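PDB 6M40: NS3-like protein from Alongshan virus, which probably couples the hydrolysis of ATP and other ribonucleoside triphosphates to RNA unwinding, as the helicase domain of a larger viral protein. Local coordinates for residues 325-334 / 345-354. Numbering follows the deposited sequence.
Sequences PDSVTLLEAN and EPCGAAVQQA
With CG turned anti to the carbonyl carbon (chi1 -84°), Asn334 holds its amide against the backbone of Glu345 and grips that residue at its backbone N and O. OD1 of Asn334 accepts from Glu345 N at 2.8 Å, in the carbonyl plane and nearly straight at the hydrogen (169°), while Asn334 ND2 donates back to Glu345 O over 3.3 Å; together the two bonds hold the amide's rotation. On the helix turn before it, the isobutyl group of Leu330 packs against residues 345-347, its CD1 3.7 Å from Glu345 CB and its CD2 3.6 Å from Cys347 CB. The two helices, 328-339 and 349-357, follow strand 306-311 of the second RecA-like domain and probably lead into the helical third domain, as in flavivirus NS3 helicases; the axes of 328-334 and 349-354 come within 9.7 Å, their N-to-C directions 38° apart. Val351 points toward segment 325-334: CG1 lies 3.9 Å from Leu331 CD1, and CG2 reaches 3.5 Å to Asp326 CB at the helix entrance. Farther along, Leu331 CD1 meets Ala354 CB at 4.0 Å. Val276 touches Leu331, Val351 and Ala354, so these side chains also pack on strand 264-276. Gly348, the N-cap of helix 349-357, packs beside Pro325 and Asp326.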
ATOM      1  N   PRO A 325      12.579   9.118   3.154  1.00 61.34           N
ATOM      2  CA  PRO A 325      13.785   8.469   3.694  1.00 60.37           C
ATOM      3  C   PRO A 325      13.666   7.918   5.109  1.00 62.64           C
ATOM      4  O   PRO A 325      14.313   6.904   5.411  1.00 60.26           O
ATOM      5  CB  PRO A 325      14.846   9.585   3.615  1.00 59.73           C
ATOM      6  CG  PRO A 325      14.091  10.853   3.183  1.00 67.57           C
ATOM      7  CD  PRO A 325      12.898  10.375   2.454  1.00 69.65           C
ATOM      8  N   ASP A 326      12.896   8.540   5.997  1.00 59.15           N
ATOM      9  CA  ASP A 326      12.761   8.031   7.356  1.00 60.65           C
ATOM     10  C   ASP A 326      11.283   8.016   7.744  1.00 61.65           C
ATOM     11  O   ASP A 326      10.859   8.619   8.729  1.00 61.92           O
ATOM     12  CB  ASP A 326      13.624   8.832   8.338  1.00 65.37           C
ATOM     13  CG  ASP A 326      13.565  10.311   8.090  1.00 65.77           C
ATOM     14  OD1 ASP A 326      12.450  10.831   7.904  1.00 65.18           O
ATOM     15  OD2 ASP A 326      14.628  10.959   8.094  1.00 67.73           O
ATOM     16  N   SER A 327      10.495   7.293   6.948  1.00 61.72           N
ATOM     17  CA  SER A 327       9.111   7.022   7.298  1.00 59.68           C
ATOM     18  C   SER A 327       9.035   5.821   8.229  1.00 53.99           C
ATOM     19  O   SER A 327       9.810   4.864   8.123  1.00 51.51           O
ATOM     20  CB  SER A 327       8.266   6.773   6.049  1.00 60.06           C
ATOM     21  OG  SER A 327       8.540   5.505   5.469  1.00 59.27           O
ATOM     22  N   VAL A 328       8.098   5.891   9.173  1.00 53.61           N
ATOM     23  CA  VAL A 328       8.000   4.838  10.164  1.00 55.15           C
ATOM     24  C   VAL A 328       7.626   3.490   9.560  1.00 51.55           C
ATOM     25  O   VAL A 328       7.858   2.453  10.192  1.00 50.03           O
ATOM     26  CB  VAL A 328       6.988   5.200  11.269  1.00 57.33           C
ATOM     27  CG1 VAL A 328       5.594   5.319  10.688  1.00 52.80           C
ATOM     28  CG2 VAL A 328       7.024   4.154  12.377  1.00 51.82           C
ATOM     29  N   THR A 329       7.061   3.468   8.353  1.00 53.21           N
ATOM     30  CA  THR A 329       6.889   2.182   7.694  1.00 55.58           C
ATOM     31  C   THR A 329       8.227   1.585   7.309  1.00 48.64           C
ATOM     32  O   THR A 329       8.394   0.364   7.344  1.00 48.43           O
ATOM     33  CB  THR A 329       6.003   2.308   6.457  1.00 58.33           C
ATOM     34  OG1 THR A 329       6.428   3.410   5.646  1.00 68.75           O
ATOM     35  CG2 THR A 329       4.540   2.496   6.854  1.00 63.70           C
ATOM     36  N   LEU A 330       9.205   2.430   6.993  1.00 52.80           N
ATOM     37  CA  LEU A 330      10.533   1.914   6.682  1.00 54.48           C
ATOM     38  C   LEU A 330      11.253   1.475   7.952  1.00 51.91           C
ATOM     39  O   LEU A 330      12.129   0.603   7.901  1.00 52.16           O
ATOM     40  CB  LEU A 330      11.326   2.972   5.931  1.00 57.75           C
ATOM     41  CG  LEU A 330      12.405   2.510   4.951  1.00 57.36           C
ATOM     42  CD1 LEU A 330      11.936   1.413   3.999  1.00 58.96           C
ATOM     43  CD2 LEU A 330      12.875   3.713   4.158  1.00 56.36           C
ATOM     44  N   LEU A 331      10.878   2.041   9.100  1.00 49.65           N
ATOM     45  CA  LEU A 331      11.411   1.555  10.365  1.00 46.41           C
ATOM     46  C   LEU A 331      10.860   0.173  10.704  1.00 47.82           C
ATOM     47  O   LEU A 331      11.624  -0.759  10.974  1.00 48.96           O
ATOM     48  CB  LEU A 331      11.110   2.551  11.487  1.00 50.31           C
ATOM     49  CG  LEU A 331      11.355   2.063  12.920  1.00 47.89           C
ATOM     50  CD1 LEU A 331      12.828   1.742  13.154  1.00 50.99           C
ATOM     51  CD2 LEU A 331      10.868   3.092  13.930  1.00 48.12           C
ATOM     52  N   GLU A 332       9.532   0.011  10.691  1.00 50.35           N
ATOM     53  CA  GLU A 332       8.961  -1.274  11.091  1.00 47.36           C
ATOM     54  C   GLU A 332       9.372  -2.383  10.128  1.00 46.63           C
ATOM     55  O   GLU A 332       9.587  -3.522  10.553  1.00 47.62           O
ATOM     56  CB  GLU A 332       7.435  -1.175  11.193  1.00 43.50           C
ATOM     57  CG  GLU A 332       6.969   0.052  11.980  1.00 48.07           C
ATOM     58  CD  GLU A 332       5.595  -0.063  12.617  1.00 49.55           C
ATOM     59  OE1 GLU A 332       4.614  -0.353  11.910  1.00 49.08           O
ATOM     60  OE2 GLU A 332       5.499   0.168  13.836  1.00 52.58           O
ATOM     61  N   ALA A 333       9.520  -2.071   8.841  1.00 45.17           N
ATOM     62  CA  ALA A 333       9.960  -3.091   7.894  1.00 45.57           C
ATOM     63  C   ALA A 333      11.389  -3.544   8.189  1.00 48.69           C
ATOM     64  O   ALA A 333      11.673  -4.750   8.222  1.00 46.22           O
ATOM     65  CB  ALA A 333       9.837  -2.574   6.460  1.00 45.92           C
ATOM     66  N   ASN A 334      12.302  -2.593   8.415  1.00 56.56           N
ATOM     67  CA  ASN A 334      13.692  -2.945   8.697  1.00 50.95           C
ATOM     68  C   ASN A 334      13.811  -3.635  10.050  1.00 49.68           C
ATOM     69  O   ASN A 334      14.610  -4.562  10.211  1.00 47.25           O
ATOM     70  CB  ASN A 334      14.580  -1.697   8.657  1.00 51.05           C
ATOM     71  CG  ASN A 334      15.045  -1.334   7.242  1.00 55.96           C
ATOM     72  OD1 ASN A 334      15.265  -2.202   6.397  1.00 56.45           O
ATOM     73  ND2 ASN A 334      15.202  -0.035   6.988  1.00 57.29           N
ATOM     74  N   GLU A 345      16.387  -2.333   3.851  1.00 59.00           N
ATOM     75  CA  GLU A 345      15.975  -1.352   2.873  1.00 59.39           C
ATOM     76  C   GLU A 345      16.701  -0.032   3.091  1.00 61.81           C
ATOM     77  O   GLU A 345      16.938   0.360   4.240  1.00 61.18           O
ATOM     78  CB  GLU A 345      14.463  -1.093   2.946  1.00 68.18           C
ATOM     79  CG  GLU A 345      13.594  -2.325   2.801  1.00 69.48           C
ATOM     80  CD  GLU A 345      13.084  -2.511   1.392  1.00 72.02           C
ATOM     81  OE1 GLU A 345      13.125  -3.650   0.888  1.00 87.88           O
ATOM     82  OE2 GLU A 345      12.634  -1.518   0.785  1.00 82.59           O
ATOM     83  N   PRO A 346      17.042   0.680   2.019  1.00 72.20           N
ATOM     84  CA  PRO A 346      17.579   2.038   2.172  1.00 69.84           C
ATOM     85  C   PRO A 346      16.665   2.897   3.036  1.00 65.34           C
ATOM     86  O   PRO A 346      15.454   2.958   2.817  1.00 67.12           O
ATOM     87  CB  PRO A 346      17.651   2.551   0.726  1.00 81.70           C
ATOM     88  CG  PRO A 346      17.764   1.313  -0.114  1.00 73.34           C
ATOM     89  CD  PRO A 346      16.971   0.261   0.606  1.00 70.88           C
ATOM     90  N   CYS A 347      17.256   3.597   4.007  1.00 59.72           N
ATOM     91  CA  CYS A 347      16.475   4.414   4.927  1.00 58.34           C
ATOM     92  C   CYS A 347      17.321   5.552   5.485  1.00 57.14           C
ATOM     93  O   CYS A 347      18.547   5.586   5.336  1.00 56.97           O
ATOM     94  CB  CYS A 347      15.903   3.579   6.086  1.00 63.00           C
ATOM     95  SG  CYS A 347      17.145   2.897   7.173  1.00 50.99           S
ATOM     96  N   GLY A 348      16.640   6.481   6.156  1.00 57.65           N
ATOM     97  CA  GLY A 348      17.280   7.655   6.716  1.00 58.45           C
ATOM     98  C   GLY A 348      18.187   7.345   7.895  1.00 59.83           C
ATOM     99  O   GLY A 348      18.423   6.198   8.273  1.00 59.61           O
ATOM    100  N   ALA A 349      18.728   8.420   8.476  1.00 66.95           N
ATOM    101  CA  ALA A 349      19.608   8.278   9.630  1.00 66.35           C
ATOM    102  C   ALA A 349      18.815   8.135  10.921  1.00 61.88           C
ATOM    103  O   ALA A 349      19.231   7.400  11.822  1.00 65.72           O
ATOM    104  CB  ALA A 349      20.558   9.472   9.716  1.00 90.22           C
ATOM    105  N   ALA A 350      17.683   8.834  11.023  1.00 64.35           N
ATOM    106  CA  ALA A 350      16.841   8.737  12.203  1.00 65.94           C
ATOM    107  C   ALA A 350      16.192   7.368  12.339  1.00 62.13           C
ATOM    108  O   ALA A 350      15.753   7.016  13.438  1.00 62.29           O
ATOM    109  CB  ALA A 350      15.765   9.816  12.170  1.00 72.47           C
ATOM    110  N   VAL A 351      16.110   6.596  11.259  1.00 57.98           N
ATOM    111  CA  VAL A 351      15.608   5.236  11.372  1.00 56.24           C
ATOM    112  C   VAL A 351      16.707   4.305  11.868  1.00 58.96           C
ATOM    113  O   VAL A 351      16.514   3.541  12.822  1.00 62.03           O
ATOM    114  CB  VAL A 351      15.020   4.770  10.026  1.00 57.06           C
ATOM    115  CG1 VAL A 351      14.715   3.280  10.068  1.00 53.09           C
ATOM    116  CG2 VAL A 351      13.769   5.578   9.699  1.00 54.91           C
ATOM    117  N   GLN A 352      17.883   4.369  11.243  1.00 58.01           N
ATOM    118  CA  GLN A 352      19.016   3.589  11.727  1.00 58.17           C
ATOM    119  C   GLN A 352      19.216   3.783  13.220  1.00 57.51           C
ATOM    120  O   GLN A 352      19.468   2.820  13.949  1.00 54.42           O
ATOM    121  CB  GLN A 352      20.288   3.988  10.998  1.00 59.12           C
ATOM    122  CG  GLN A 352      20.350   3.618   9.552  1.00 58.95           C
ATOM    123  CD  GLN A 352      21.543   4.267   8.903  1.00 67.34           C
ATOM    124  OE1 GLN A 352      22.579   4.452   9.538  1.00 67.99           O
ATOM    125  NE2 GLN A 352      21.403   4.645   7.650  1.00 63.93           N
ATOM    126  N   GLN A 353      19.160   5.036  13.681  1.00 58.25           N
ATOM    127  CA  GLN A 353      19.228   5.324  15.110  1.00 61.70           C
ATOM    128  C   GLN A 353      18.107   4.616  15.862  1.00 60.99           C
ATOM    129  O   GLN A 353      18.332   4.003  16.913  1.00 54.12           O
ATOM    130  CB  GLN A 353      19.144   6.842  15.312  1.00 64.20           C
ATOM    131  CG  GLN A 353      19.382   7.354  16.724  1.00 70.57           C
ATOM    132  CD  GLN A 353      18.207   7.130  17.658  1.00 75.09           C
ATOM    133  OE1 GLN A 353      18.375   6.610  18.757  1.00 80.51           O
ATOM    134  NE2 GLN A 353      17.017   7.532  17.231  1.00 76.43           N
ATOM    135  N   ALA A 354      16.888   4.684  15.324  1.00 60.68           N
ATOM    136  CA  ALA A 354      15.743   4.113  16.014  1.00 58.62           C
ATOM    137  C   ALA A 354      15.786   2.587  16.006  1.00 53.77           C
ATOM    138  O   ALA A 354      15.292   1.949  16.944  1.00 49.17           O
ATOM    139  CB  ALA A 354      14.447   4.626  15.385  1.00 55.08           C
TER